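Local atomic coordinates of probable arylamine n-acetyl transferase (Mycobacterium abscessus, PDB entry 4GUZ), a protein that probably transfers an acetyl group from acetyl coenzyme A to the amino nitrogen of arylamine substrates. Residues L15-A20 and L70-R75; I22-D27 and L32-R37; V145-V150 and T156-R161; L238-I241 and R247-R250. All coordinates share one frame; numbering follows the deposited sequence.

Contact 1. Residues L15-A20 and L70-R75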
loop_
_atom_site.group_PDB
_atom_site.type_symbol
_atom_site.label_atom_id
_atom_site.label_comp_id
_atom_site.label_asym_id
_atom_site.label_seq_id
_atom_site.Cartn_x
_atom_site.Cartn_y
_atom_site.Cartn_z
ATOM N N LEU A 15 3.281 11.117 -16.392
ATOM C CA LEU A 15 4.304 11.527 -15.428
ATOM C C LEU A 15 4.023 12.864 -14.737
ATOM O O LEU A 15 4.063 12.885 -13.506
ATOM C CB LEU A 15 5.708 11.558 -16.069
ATOM C CG LEU A 15 6.898 11.860 -15.133
ATOM C CD1 LEU A 15 7.143 10.717 -14.147
ATOM C CD2 LEU A 15 8.160 12.122 -15.932
ATOM N N ASP A 16 3.735 13.964 -15.494
ATOM C CA ASP A 16 3.490 15.296 -14.903
ATOM C C ASP A 16 2.235 15.307 -14.052
ATOM O O ASP A 16 2.212 15.945 -13.005
ATOM C CB ASP A 16 3.376 16.390 -15.986
ATOM C CG ASP A 16 4.647 16.662 -16.775
ATOM O OD1 ASP A 16 5.752 16.521 -16.197
ATOM O OD2 ASP A 16 4.535 17.063 -17.956
ATOM N N GLU A 17 1.189 14.614 -14.517
ATOM C CA GLU A 17 -0.099 14.510 -13.831
ATOM C C GLU A 17 0.057 13.789 -12.484
ATOM O O GLU A 17 -0.509 14.224 -11.480
ATOM C CB GLU A 17 -1.088 13.766 -14.717
ATOM C CG GLU A 17 -2.529 13.960 -14.294
ATOM C CD GLU A 17 -3.535 13.072 -14.994
ATOM O OE1 GLU A 17 -3.226 12.509 -16.071
ATOM O OE2 GLU A 17 -4.661 12.969 -14.464
ATOM N N TYR A 18 0.827 12.693 -12.477
ATOM C CA TYR A 18 1.071 11.925 -11.260
ATOM C C TYR A 18 1.826 12.787 -10.252
ATOM O O TYR A 18 1.440 12.815 -9.083
ATOM C CB TYR A 18 1.840 10.610 -11.562
ATOM C CG TYR A 18 2.345 9.926 -10.303
ATOM C CD1 TYR A 18 1.563 8.988 -9.634
ATOM C CD2 TYR A 18 3.568 10.280 -9.737
ATOM C CE1 TYR A 18 1.992 8.408 -8.442
ATOM C CE2 TYR A 18 3.993 9.729 -8.529
ATOM C CZ TYR A 18 3.214 8.767 -7.905
ATOM O OH TYR A 18 3.632 8.206 -6.729
ATOM N N LEU A 19 2.898 13.477 -10.698
ATOM C CA LEU A 19 3.739 14.281 -9.804
ATOM C C LEU A 19 2.983 15.473 -9.222
ATOM O O LEU A 19 3.196 15.804 -8.058
ATOM C CB LEU A 19 5.030 14.737 -10.494
ATOM C CG LEU A 19 5.962 13.596 -10.949
ATOM C CD1 LEU A 19 7.102 14.126 -11.837
ATOM C CD2 LEU A 19 6.534 12.828 -9.764
ATOM N N ALA A 20 2.081 16.089 -10.004
ATOM C CA ALA A 20 1.270 17.205 -9.525
ATOM C C ALA A 20 0.292 16.703 -8.449
ATOM O O ALA A 20 0.124 17.357 -7.420
ATOM C CB ALA A 20 0.511 17.844 -10.683
ATOM N N LEU A 70 -7.015 6.168 -9.941
ATOM C CA LEU A 70 -6.309 6.785 -8.801
ATOM C C LEU A 70 -6.041 8.288 -8.905
ATOM O O LEU A 70 -5.949 8.945 -7.866
ATOM C CB LEU A 70 -4.972 6.056 -8.507
ATOM C CG LEU A 70 -5.098 4.576 -8.133
ATOM C CD1 LEU A 70 -3.821 4.028 -7.524
ATOM C CD2 LEU A 70 -6.201 4.349 -7.173
ATOM N N LEU A 71 -5.899 8.837 -10.116
ATOM C CA LEU A 71 -5.566 10.254 -10.241
ATOM C C LEU A 71 -6.725 11.114 -10.800
ATOM O O LEU A 71 -6.653 12.342 -10.706
ATOM C CB LEU A 71 -4.335 10.447 -11.164
ATOM C CG LEU A 71 -3.055 9.622 -10.967
ATOM C CD1 LEU A 71 -2.042 9.937 -12.068
ATOM C CD2 LEU A 71 -2.398 9.908 -9.622
ATOM N N ARG A 72 -7.741 10.491 -11.425
ATOM C CA ARG A 72 -8.803 11.248 -12.099
ATOM C C ARG A 72 -10.237 10.940 -11.609
ATOM O O ARG A 72 -11.205 11.442 -12.181
ATOM C CB ARG A 72 -8.695 11.038 -13.618
ATOM C CG ARG A 72 -7.327 11.471 -14.139
ATOM C CD ARG A 72 -7.253 11.597 -15.645
ATOM N NE ARG A 72 -7.088 10.307 -16.305
ATOM C CZ ARG A 72 -5.966 9.888 -16.877
ATOM N NH1 ARG A 72 -4.876 10.642 -16.847
ATOM N NH2 ARG A 72 -5.923 8.712 -17.482
ATOM N N SER A 73 -10.371 10.183 -10.520
ATOM C CA SER A 73 -11.660 9.902 -9.913
ATOM C C SER A 73 -11.498 9.872 -8.380
ATOM O O SER A 73 -10.379 9.623 -7.905
ATOM C CB SER A 73 -12.256 8.604 -10.452
ATOM O OG SER A 73 -11.652 7.449 -9.897
ATOM N N PRO A 74 -12.579 10.130 -7.590
ATOM C CA PRO A 74 -12.439 10.091 -6.116
ATOM C C PRO A 74 -12.356 8.639 -5.614
ATOM O O PRO A 74 -13.267 8.132 -4.954
ATOM C CB PRO A 74 -13.707 10.810 -5.633
ATOM C CG PRO A 74 -14.716 10.552 -6.702
ATOM C CD PRO A 74 -13.960 10.491 -7.995
ATOM N N ARG A 75 -11.257 7.955 -5.973
ATOM C CA ARG A 75 -11.037 6.550 -5.662
ATOM C C ARG A 75 -9.613 6.252 -5.242
ATOM O O ARG A 75 -8.673 6.972 -5.584
ATOM C CB ARG A 75 -11.370 5.663 -6.887
ATOM C CG ARG A 75 -12.841 5.703 -7.353
ATOM C CD ARG A 75 -13.847 5.099 -6.347
ATOM N NE ARG A 75 -13.464 3.769 -5.869
ATOM C CZ ARG A 75 -13.705 2.634 -6.519
ATOM N NH1 ARG A 75 -14.368 2.647 -7.670
ATOM N NH2 ARG A 75 -13.310 1.475 -6.013
#
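E17 and R72 meet through opposite charges at the outer side of this contact. R72 NH1 reaches E17 OE1 at 2.6 Å in a salt bridge whose hydrogen bond is weak, because the N-H points well off the oxygen (120°). The two side chains cross at about a right angle, yet carboxylate and guanidinium lie nearly coplanar, with OE1 at the guanidinium edge. The other carboxylate oxygen, E17 OE2, packs on the aliphatic part of the arginine, 3.1 Å from R72 CG. E17 runs out extended, whereas R72 bends at chi3 (-80°), which turns NH1 back to its partner.

Beneath this pair the contact is apolar. L71 CD1 packs against the root of Y18, 3.8 Å from Y18 CA, while its other branch, CD2, approaches ring atom CD1 of Y18 at 4.1 Å. Because chi1 of Y18 (169°) swings the ring away from the backbone N, it extends past L71 to L85, F86 and V89 of helix 79-92, and its hydroxyl hydrogen-bonds H42 ND1.

Apolar contact inside and an ion pair outside is how helix 15-21 packs on helix 63-72 here in the N-terminal helical region of the arylamine N-acetyltransferase fold.

Contact 2. Residues I22-D27 and L32-R37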
loop_
_atom_site.group_PDB
_atom_site.type_symbol
_atom_site.label_atom_id
_atom_site.label_comp_id
_atom_site.label_asym_id
_atom_site.label_seq_id
_atom_site.Cartn_x
_atom_site.Cartn_y
_atom_site.Cartn_z
ATOM N N ILE A 22 0.618 14.054 -6.388
ATOM C CA ILE A 22 1.315 13.677 -5.154
ATOM C C ILE A 22 2.066 14.885 -4.567
ATOM O O ILE A 22 2.738 14.762 -3.546
ATOM C CB ILE A 22 2.235 12.431 -5.350
ATOM C CG1 ILE A 22 3.444 12.707 -6.292
ATOM C CG2 ILE A 22 1.429 11.207 -5.791
ATOM C CD1 ILE A 22 4.772 12.021 -5.794
ATOM N N GLY A 23 1.898 16.053 -5.183
ATOM C CA GLY A 23 2.512 17.297 -4.722
ATOM C C GLY A 23 4.019 17.305 -4.827
ATOM O O GLY A 23 4.697 17.916 -3.994
ATOM N N PHE A 24 4.555 16.610 -5.836
ATOM C CA PHE A 24 5.992 16.570 -6.075
ATOM C C PHE A 24 6.402 17.720 -6.993
ATOM O O PHE A 24 5.769 17.948 -8.030
ATOM C CB PHE A 24 6.412 15.228 -6.701
ATOM C CG PHE A 24 7.896 15.073 -6.941
ATOM C CD1 PHE A 24 8.691 14.367 -6.047
ATOM C CD2 PHE A 24 8.499 15.612 -8.081
ATOM C CE1 PHE A 24 10.062 14.216 -6.273
ATOM C CE2 PHE A 24 9.875 15.495 -8.283
ATOM C CZ PHE A 24 10.642 14.775 -7.389
ATOM N N ASP A 25 7.506 18.384 -6.644
ATOM C CA ASP A 25 8.114 19.440 -7.450
ATOM C C ASP A 25 9.629 19.391 -7.252
ATOM O O ASP A 25 10.110 18.736 -6.326
ATOM C CB ASP A 25 7.535 20.839 -7.119
ATOM C CG ASP A 25 7.546 21.238 -5.657
ATOM O OD1 ASP A 25 8.539 20.921 -4.956
ATOM O OD2 ASP A 25 6.585 21.914 -5.219
ATOM N N GLY A 26 10.353 20.075 -8.124
ATOM C CA GLY A 26 11.802 20.157 -8.057
ATOM C C GLY A 26 12.508 19.107 -8.879
ATOM O O GLY A 26 11.949 18.581 -9.846
ATOM N N ASP A 27 13.748 18.799 -8.466
ATOM C CA ASP A 27 14.675 17.868 -9.100
ATOM C C ASP A 27 14.054 16.479 -9.234
ATOM O O ASP A 27 13.508 15.950 -8.265
ATOM C CB ASP A 27 15.985 17.808 -8.293
ATOM C CG ASP A 27 17.228 17.445 -9.092
ATOM O OD1 ASP A 27 18.340 17.851 -8.676
ATOM O OD2 ASP A 27 17.093 16.755 -10.133
ATOM N N LEU A 32 18.227 9.564 -3.765
ATOM C CA LEU A 32 17.534 9.325 -2.507
ATOM C C LEU A 32 16.628 10.488 -2.105
ATOM O O LEU A 32 15.530 10.249 -1.586
ATOM C CB LEU A 32 18.544 9.029 -1.384
ATOM C CG LEU A 32 17.974 8.795 0.022
ATOM C CD1 LEU A 32 17.093 7.550 0.083
ATOM C CD2 LEU A 32 19.065 8.779 1.055
ATOM N N GLU A 33 17.073 11.745 -2.315
ATOM C CA GLU A 33 16.213 12.867 -1.924
ATOM C C GLU A 33 14.940 12.889 -2.780
ATOM O O GLU A 33 13.867 13.144 -2.246
ATOM C CB GLU A 33 16.964 14.216 -1.953
ATOM C CG GLU A 33 17.020 14.901 -0.588
ATOM C CD GLU A 33 17.111 14.013 0.644
ATOM O OE1 GLU A 33 17.990 13.121 0.687
ATOM O OE2 GLU A 33 16.284 14.203 1.565
ATOM N N THR A 34 15.048 12.527 -4.062
ATOM C CA THR A 34 13.895 12.443 -4.955
ATOM C C THR A 34 12.973 11.292 -4.495
ATOM O O THR A 34 11.771 11.502 -4.361
ATOM C CB THR A 34 14.348 12.290 -6.404
ATOM O OG1 THR A 34 15.041 13.487 -6.765
ATOM C CG2 THR A 34 13.166 12.083 -7.386
ATOM N N LEU A 35 13.553 10.109 -4.210
ATOM C CA LEU A 35 12.806 8.934 -3.748
ATOM C C LEU A 35 12.039 9.248 -2.472
ATOM O O LEU A 35 10.886 8.843 -2.342
ATOM C CB LEU A 35 13.771 7.750 -3.526
ATOM C CG LEU A 35 13.140 6.400 -3.154
ATOM C CD1 LEU A 35 12.267 5.865 -4.280
ATOM C CD2 LEU A 35 14.205 5.386 -2.765
ATOM N N ARG A 36 12.670 9.979 -1.530
ATOM C CA ARG A 36 12.030 10.376 -0.280
ATOM C C ARG A 36 10.803 11.223 -0.555
ATOM O O ARG A 36 9.749 10.974 0.030
ATOM C CB ARG A 36 13.013 11.130 0.655
ATOM C CG ARG A 36 13.898 10.168 1.440
ATOM C CD ARG A 36 15.018 10.853 2.203
ATOM N NE ARG A 36 15.973 9.848 2.677
ATOM C CZ ARG A 36 16.656 9.912 3.816
ATOM N NH1 ARG A 36 16.529 10.966 4.620
ATOM N NH2 ARG A 36 17.474 8.927 4.162
ATOM N N ARG A 37 10.930 12.207 -1.452
ATOM C CA ARG A 37 9.805 13.091 -1.780
ATOM C C ARG A 37 8.706 12.331 -2.526
ATOM O O ARG A 37 7.531 12.612 -2.301
ATOM C CB ARG A 37 10.265 14.313 -2.586
ATOM C CG ARG A 37 11.186 15.241 -1.771
ATOM C CD ARG A 37 11.264 16.682 -2.281
ATOM N NE ARG A 37 11.485 16.814 -3.727
ATOM C CZ ARG A 37 12.627 16.558 -4.363
ATOM N NH1 ARG A 37 13.683 16.106 -3.694
ATOM N NH2 ARG A 37 12.712 16.725 -5.677
#
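The guanidinium of R37 lies close to the ring of F24, with CE1 of F24 over one of its faces and the two planes 23° apart. Seen from the ring, the approach is oblique: R37 NH2 comes within 3.3 Å of F24 CZ, and T34 CG2 reaches the same CZ at 3.7 Å. At the guanidinium edge, near its plane, are the carbonyl oxygens of D25 and D27. R37 bends at chi3, folding NH2 back over the loop, while its CB packs 3.7 Å from F24 CE1.

Both bonds from NH2 are weak. The one to D27 O is short, 2.8 Å, but poorly directed (119°); the one to D25 O is straighter (145°) but stretched to 3.4 Å. The arginine charge is thus probably shared, through NH2, with two backbone carbonyls, neither of them strongly, while the carboxylates of D25 and D27 remain beyond salt-bridge distance from it. D27 OD2 instead bonds S29 OG. T34 OG1 lies near D27 O too, but its main partner is S29 O.

G23, with a positive phi, ends helix 15-21 in a Schellman motif, and the chain then runs alongside the first turns of helix 32-45. I22 and F24 both reach L38 of that helix, T34 touches F95, and on another side of the helix L32, L35 and R36 pack on W128 of strand 126-130.

Contact 3. Residues V145-V150 and T156-R161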
loop_
_atom_site.group_PDB
_atom_site.type_symbol
_atom_site.label_atom_id
_atom_site.label_comp_id
_atom_site.label_asym_id
_atom_site.label_seq_id
_atom_site.Cartn_x
_atom_site.Cartn_y
_atom_site.Cartn_z
ATOM N N VAL A 145 18.898 -2.781 6.130
ATOM C CA VAL A 145 19.982 -3.148 7.047
ATOM C C VAL A 145 19.527 -4.408 7.758
ATOM O O VAL A 145 18.336 -4.735 7.701
ATOM C CB VAL A 145 20.366 -2.002 8.040
ATOM C CG1 VAL A 145 21.046 -0.843 7.320
ATOM C CG2 VAL A 145 19.172 -1.519 8.857
ATOM N N ASP A 146 20.440 -5.107 8.442
ATOM C CA ASP A 146 20.066 -6.341 9.151
ATOM C C ASP A 146 19.219 -6.106 10.405
ATOM O O ASP A 146 18.528 -7.030 10.855
ATOM C CB ASP A 146 21.301 -7.150 9.524
ATOM C CG ASP A 146 22.004 -7.819 8.360
ATOM O OD1 ASP A 146 21.734 -7.436 7.193
ATOM O OD2 ASP A 146 22.791 -8.754 8.609
ATOM N N GLU A 147 19.281 -4.908 10.996
ATOM C CA GLU A 147 18.454 -4.605 12.150
ATOM C C GLU A 147 18.432 -3.111 12.417
ATOM O O GLU A 147 19.489 -2.491 12.449
ATOM C CB GLU A 147 18.940 -5.382 13.394
ATOM C CG GLU A 147 17.891 -5.495 14.479
ATOM C CD GLU A 147 17.830 -4.369 15.482
ATOM O OE1 GLU A 147 18.644 -3.416 15.385
ATOM O OE2 GLU A 147 16.956 -4.441 16.375
ATOM N N ALA A 148 17.230 -2.531 12.610
ATOM C CA ALA A 148 17.097 -1.103 12.936
ATOM C C ALA A 148 15.742 -0.753 13.464
ATOM O O ALA A 148 14.740 -1.365 13.078
ATOM C CB ALA A 148 17.367 -0.231 11.712
ATOM N N VAL A 149 15.720 0.270 14.330
ATOM C CA VAL A 149 14.529 0.939 14.848
ATOM C C VAL A 149 14.469 2.253 14.069
ATOM O O VAL A 149 15.478 2.975 14.005
ATOM C CB VAL A 149 14.503 1.111 16.387
ATOM C CG1 VAL A 149 15.766 1.798 16.891
ATOM C CG2 VAL A 149 13.278 1.894 16.823
ATOM N N VAL A 150 13.350 2.512 13.387
ATOM C CA VAL A 150 13.237 3.662 12.499
ATOM C C VAL A 150 12.059 4.552 12.890
ATOM O O VAL A 150 10.921 4.095 12.884
ATOM C CB VAL A 150 13.097 3.185 11.015
ATOM C CG1 VAL A 150 12.833 4.345 10.069
ATOM C CG2 VAL A 150 14.317 2.392 10.542
ATOM N N THR A 156 6.667 4.431 14.471
ATOM C CA THR A 156 7.965 3.787 14.710
ATOM C C THR A 156 7.919 2.385 14.136
ATOM O O THR A 156 6.943 1.654 14.347
ATOM C CB THR A 156 8.343 3.794 16.203
ATOM O OG1 THR A 156 8.029 5.062 16.765
ATOM C CG2 THR A 156 9.823 3.507 16.432
ATOM N N TYR A 157 8.983 2.016 13.420
ATOM C CA TYR A 157 9.111 0.701 12.799
ATOM C C TYR A 157 10.376 0.010 13.259
ATOM O O TYR A 157 11.347 0.662 13.671
ATOM C CB TYR A 157 9.114 0.835 11.257
ATOM C CG TYR A 157 7.828 1.440 10.732
ATOM C CD1 TYR A 157 6.638 0.713 10.741
ATOM C CD2 TYR A 157 7.794 2.739 10.237
ATOM C CE1 TYR A 157 5.439 1.289 10.332
ATOM C CE2 TYR A 157 6.599 3.326 9.823
ATOM C CZ TYR A 157 5.421 2.598 9.884
ATOM O OH TYR A 157 4.232 3.154 9.463
ATOM N N ARG A 158 10.370 -1.313 13.172
ATOM C CA ARG A 158 11.548 -2.118 13.448
ATOM C C ARG A 158 11.770 -3.033 12.269
ATOM O O ARG A 158 10.835 -3.675 11.798
ATOM C CB ARG A 158 11.439 -2.931 14.730
ATOM C CG ARG A 158 12.798 -3.549 15.108
ATOM C CD ARG A 158 12.673 -4.801 15.917
ATOM N NE ARG A 158 13.981 -5.224 16.421
ATOM C CZ ARG A 158 14.152 -6.196 17.308
ATOM N NH1 ARG A 158 13.105 -6.855 17.792
ATOM N NH2 ARG A 158 15.373 -6.519 17.718
ATOM N N LEU A 159 12.992 -3.055 11.767
ATOM C CA LEU A 159 13.384 -3.913 10.658
ATOM C C LEU A 159 14.366 -4.926 11.213
ATOM O O LEU A 159 15.274 -4.542 11.927
ATOM C CB LEU A 159 14.013 -3.044 9.556
ATOM C CG LEU A 159 14.361 -3.701 8.224
ATOM C CD1 LEU A 159 13.124 -4.169 7.479
ATOM C CD2 LEU A 159 15.133 -2.728 7.342
ATOM N N ARG A 160 14.158 -6.215 10.941
ATOM C CA ARG A 160 15.056 -7.251 11.441
ATOM C C ARG A 160 15.135 -8.424 10.490
ATOM O O ARG A 160 14.117 -9.062 10.205
ATOM C CB ARG A 160 14.607 -7.747 12.822
ATOM C CG ARG A 160 15.664 -8.581 13.504
ATOM C CD ARG A 160 15.306 -8.852 14.940
ATOM N NE ARG A 160 16.365 -9.629 15.582
ATOM C CZ ARG A 160 16.172 -10.453 16.605
ATOM N NH1 ARG A 160 14.957 -10.616 17.116
ATOM N NH2 ARG A 160 17.192 -11.128 17.122
ATOM N N ARG A 161 16.364 -8.733 10.070
ATOM C CA ARG A 161 16.740 -9.843 9.192
ATOM C C ARG A 161 16.832 -11.123 10.007
ATOM O O ARG A 161 17.305 -11.098 11.147
ATOM C CB ARG A 161 18.103 -9.558 8.515
ATOM C CG ARG A 161 18.464 -10.528 7.388
ATOM C CD ARG A 161 19.807 -10.188 6.778
ATOM N NE ARG A 161 20.088 -10.980 5.581
ATOM C CZ ARG A 161 21.034 -10.666 4.701
ATOM N NH1 ARG A 161 21.754 -9.562 4.857
ATOM N NH2 ARG A 161 21.237 -11.426 3.637
#
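E147 lays its CG against CG of R160, 3.9 Å away, and then bends at chi2 (-88°), which carries its carboxylate to R158. There OE2 accepts from R158 NH2 at 2.9 Å and from R158 NE at 3.1 Å, a side-on grip of two nitrogens on one oxygen, met from its anti side. OE2 lies near the guanidinium plane, but the carboxylate itself is turned 86° against it. V149, on the same face, lies side by side with T156, CG2 to CG2, whereas A148, V150, Y157 and L159 project from the other face; there L159 CD2 packs on V145 O.

The strands form an antiparallel beta hairpin at the margin of the large sheet. Paired bonds join A148 with L159 and V150 with Y157, and R161 N continues the ladder to D146 O (2.9 Å, 176°). The extended side chain of R161 brings NH1 to D146 OD1 at 3.2 Å; its NH2 makes a further salt bridge with D169.

Strand 155-162 also pairs with strand 170-176, and 147-152 is the outermost strand within this chain. Two ion pairs added to the backbone ladder would probably steady this edge strand, although exposure to solvent probably limits what each contributes.

Contact 4. Residues L238-I241 and R247-R250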
loop_
_atom_site.group_PDB
_atom_site.type_symbol
_atom_site.label_atom_id
_atom_site.label_comp_id
_atom_site.label_asym_id
_atom_site.label_seq_id
_atom_site.Cartn_x
_atom_site.Cartn_y
_atom_site.Cartn_z
ATOM N N LEU A 238 -15.220 2.180 12.115
ATOM C CA LEU A 238 -14.231 3.221 11.839
ATOM C C LEU A 238 -13.247 3.286 12.964
ATOM O O LEU A 238 -13.640 3.580 14.084
ATOM C CB LEU A 238 -14.899 4.592 11.632
ATOM C CG LEU A 238 -13.948 5.769 11.289
ATOM C CD1 LEU A 238 -13.210 5.548 9.955
ATOM C CD2 LEU A 238 -14.719 7.089 11.259
ATOM N N HIS A 239 -11.969 3.048 12.663
ATOM C CA HIS A 239 -10.863 3.124 13.617
ATOM C C HIS A 239 -10.158 4.474 13.456
ATOM O O HIS A 239 -9.786 4.845 12.338
ATOM C CB HIS A 239 -9.850 1.972 13.411
ATOM C CG HIS A 239 -10.381 0.600 13.680
ATOM N ND1 HIS A 239 -9.714 -0.272 14.521
ATOM C CD2 HIS A 239 -11.477 -0.024 13.188
ATOM C CE1 HIS A 239 -10.432 -1.383 14.533
ATOM N NE2 HIS A 239 -11.493 -1.287 13.734
ATOM N N GLU A 240 -10.025 5.234 14.547
ATOM C CA GLU A 240 -9.289 6.509 14.477
ATOM C C GLU A 240 -8.058 6.348 15.342
ATOM O O GLU A 240 -8.196 6.114 16.535
ATOM C CB GLU A 240 -10.181 7.683 14.909
ATOM C CG GLU A 240 -9.401 8.979 14.957
ATOM C CD GLU A 240 -10.185 10.270 14.996
ATOM O OE1 GLU A 240 -11.435 10.230 15.071
ATOM O OE2 GLU A 240 -9.529 11.333 14.918
ATOM N N ILE A 241 -6.851 6.434 14.741
ATOM C CA ILE A 241 -5.606 6.128 15.443
ATOM C C ILE A 241 -4.755 7.373 15.692
ATOM O O ILE A 241 -4.437 8.117 14.765
ATOM C CB ILE A 241 -4.787 5.086 14.620
ATOM C CG1 ILE A 241 -5.653 3.851 14.211
ATOM C CG2 ILE A 241 -3.498 4.659 15.355
ATOM C CD1 ILE A 241 -5.142 3.139 12.940
ATOM N N ARG A 247 -6.036 4.031 19.876
ATOM C CA ARG A 247 -7.127 4.204 18.944
ATOM C C ARG A 247 -8.479 4.082 19.601
ATOM O O ARG A 247 -8.612 3.562 20.706
ATOM C CB ARG A 247 -7.012 3.198 17.766
ATOM C CG ARG A 247 -7.117 1.745 18.152
ATOM C CD ARG A 247 -7.191 0.877 16.917
ATOM N NE ARG A 247 -5.865 0.686 16.326
ATOM C CZ ARG A 247 -5.649 0.011 15.208
ATOM N NH1 ARG A 247 -6.667 -0.528 14.543
ATOM N NH2 ARG A 247 -4.415 -0.125 14.736
ATOM N N LYS A 248 -9.488 4.580 18.895
ATOM C CA LYS A 248 -10.879 4.487 19.280
ATOM C C LYS A 248 -11.612 3.944 18.061
ATOM O O LYS A 248 -11.144 4.126 16.932
ATOM C CB LYS A 248 -11.437 5.846 19.763
ATOM C CG LYS A 248 -11.516 6.936 18.687
ATOM C CD LYS A 248 -12.326 8.120 19.192
ATOM C CE LYS A 248 -12.483 9.189 18.149
ATOM N NZ LYS A 248 -13.249 10.349 18.679
ATOM N N THR A 249 -12.735 3.280 18.284
ATOM C CA THR A 249 -13.532 2.643 17.233
ATOM C C THR A 249 -15.006 2.952 17.395
ATOM O O THR A 249 -15.492 3.045 18.525
ATOM C CB THR A 249 -13.314 1.100 17.268
ATOM O OG1 THR A 249 -13.663 0.596 18.568
ATOM C CG2 THR A 249 -11.875 0.702 16.971
ATOM N N ARG A 250 -15.714 3.110 16.271
ATOM C CA ARG A 250 -17.151 3.353 16.253
ATOM C C ARG A 250 -17.791 2.668 15.036
ATOM O O ARG A 250 -17.197 2.665 13.945
ATOM C CB ARG A 250 -17.492 4.852 16.307
ATOM C CG ARG A 250 -16.982 5.696 15.145
ATOM C CD ARG A 250 -17.405 7.155 15.270
ATOM N NE ARG A 250 -18.809 7.345 14.898
ATOM C CZ ARG A 250 -19.223 8.031 13.839
ATOM N NH1 ARG A 250 -18.345 8.610 13.028
ATOM N NH2 ARG A 250 -20.519 8.140 13.576
#
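H239 ND1 accepts a hydrogen bond from R247 NH1 at 3.1 Å, with an angle of 150° at the hydrogen. NH1 is tilted 34° out of the imidazole plane, and ring and guanidinium stand almost perpendicular. As ND1 is the acceptor, a neutral ring would probably carry its proton on NE2. The other nitrogens of this guanidinium also have partners, NH2 in a salt bridge with D179, while I241 CD1 lies over one of its faces, 3.8 Å from NH2. R247 bends at chi3 (79°), which turns the guanidinium edge to H239 and one face to I241.

These residues belong to an antiparallel beta hairpin at the edge of the smaller sheet, where strand 246-251 is outermost within this chain. Two hydrogen-bonded pairs join the strands: L238 N gives to R250 O, and L238 O accepts from R250 N; E240 with K248 repeats the exchange, E240 N meeting K248 O at 2.9 Å. Strand 237-242 also pairs with strand 229-234, through H239 with I232 and I241 with A230.

T249 CG2 makes a CH-pi contact over the H239 ring, 3.5 Å from its centroid. E240 OE2 is hydrogen-bonded to H229 NE2; OE1 runs beside K248, 3.4 Å from CE, with NZ at 4.0 Å, too far for a salt bridge.

How the contacts relate
Contacts 1 and 2 are partly buried and adjoin: contact 2 is nested inside the chain loop closed by contact 1, and L19 O probably accepts a hydrogen bond from F24 N. Both are made chiefly by side chains, with an aromatic residue inside and an arginine outside, although R72 meets a carboxylate and R37 backbone carbonyls. Contacts 3 and 4 are hairpins at the edges of different sheets, tied mainly by backbone ladders. Contact 3 is a surface contact with two ion pairs, contact 4 a partly buried one with an arginine-histidine bond instead. Their centres are 27 Å apart, and contacts 1 and 3 lie on opposite sides of the chain's centre.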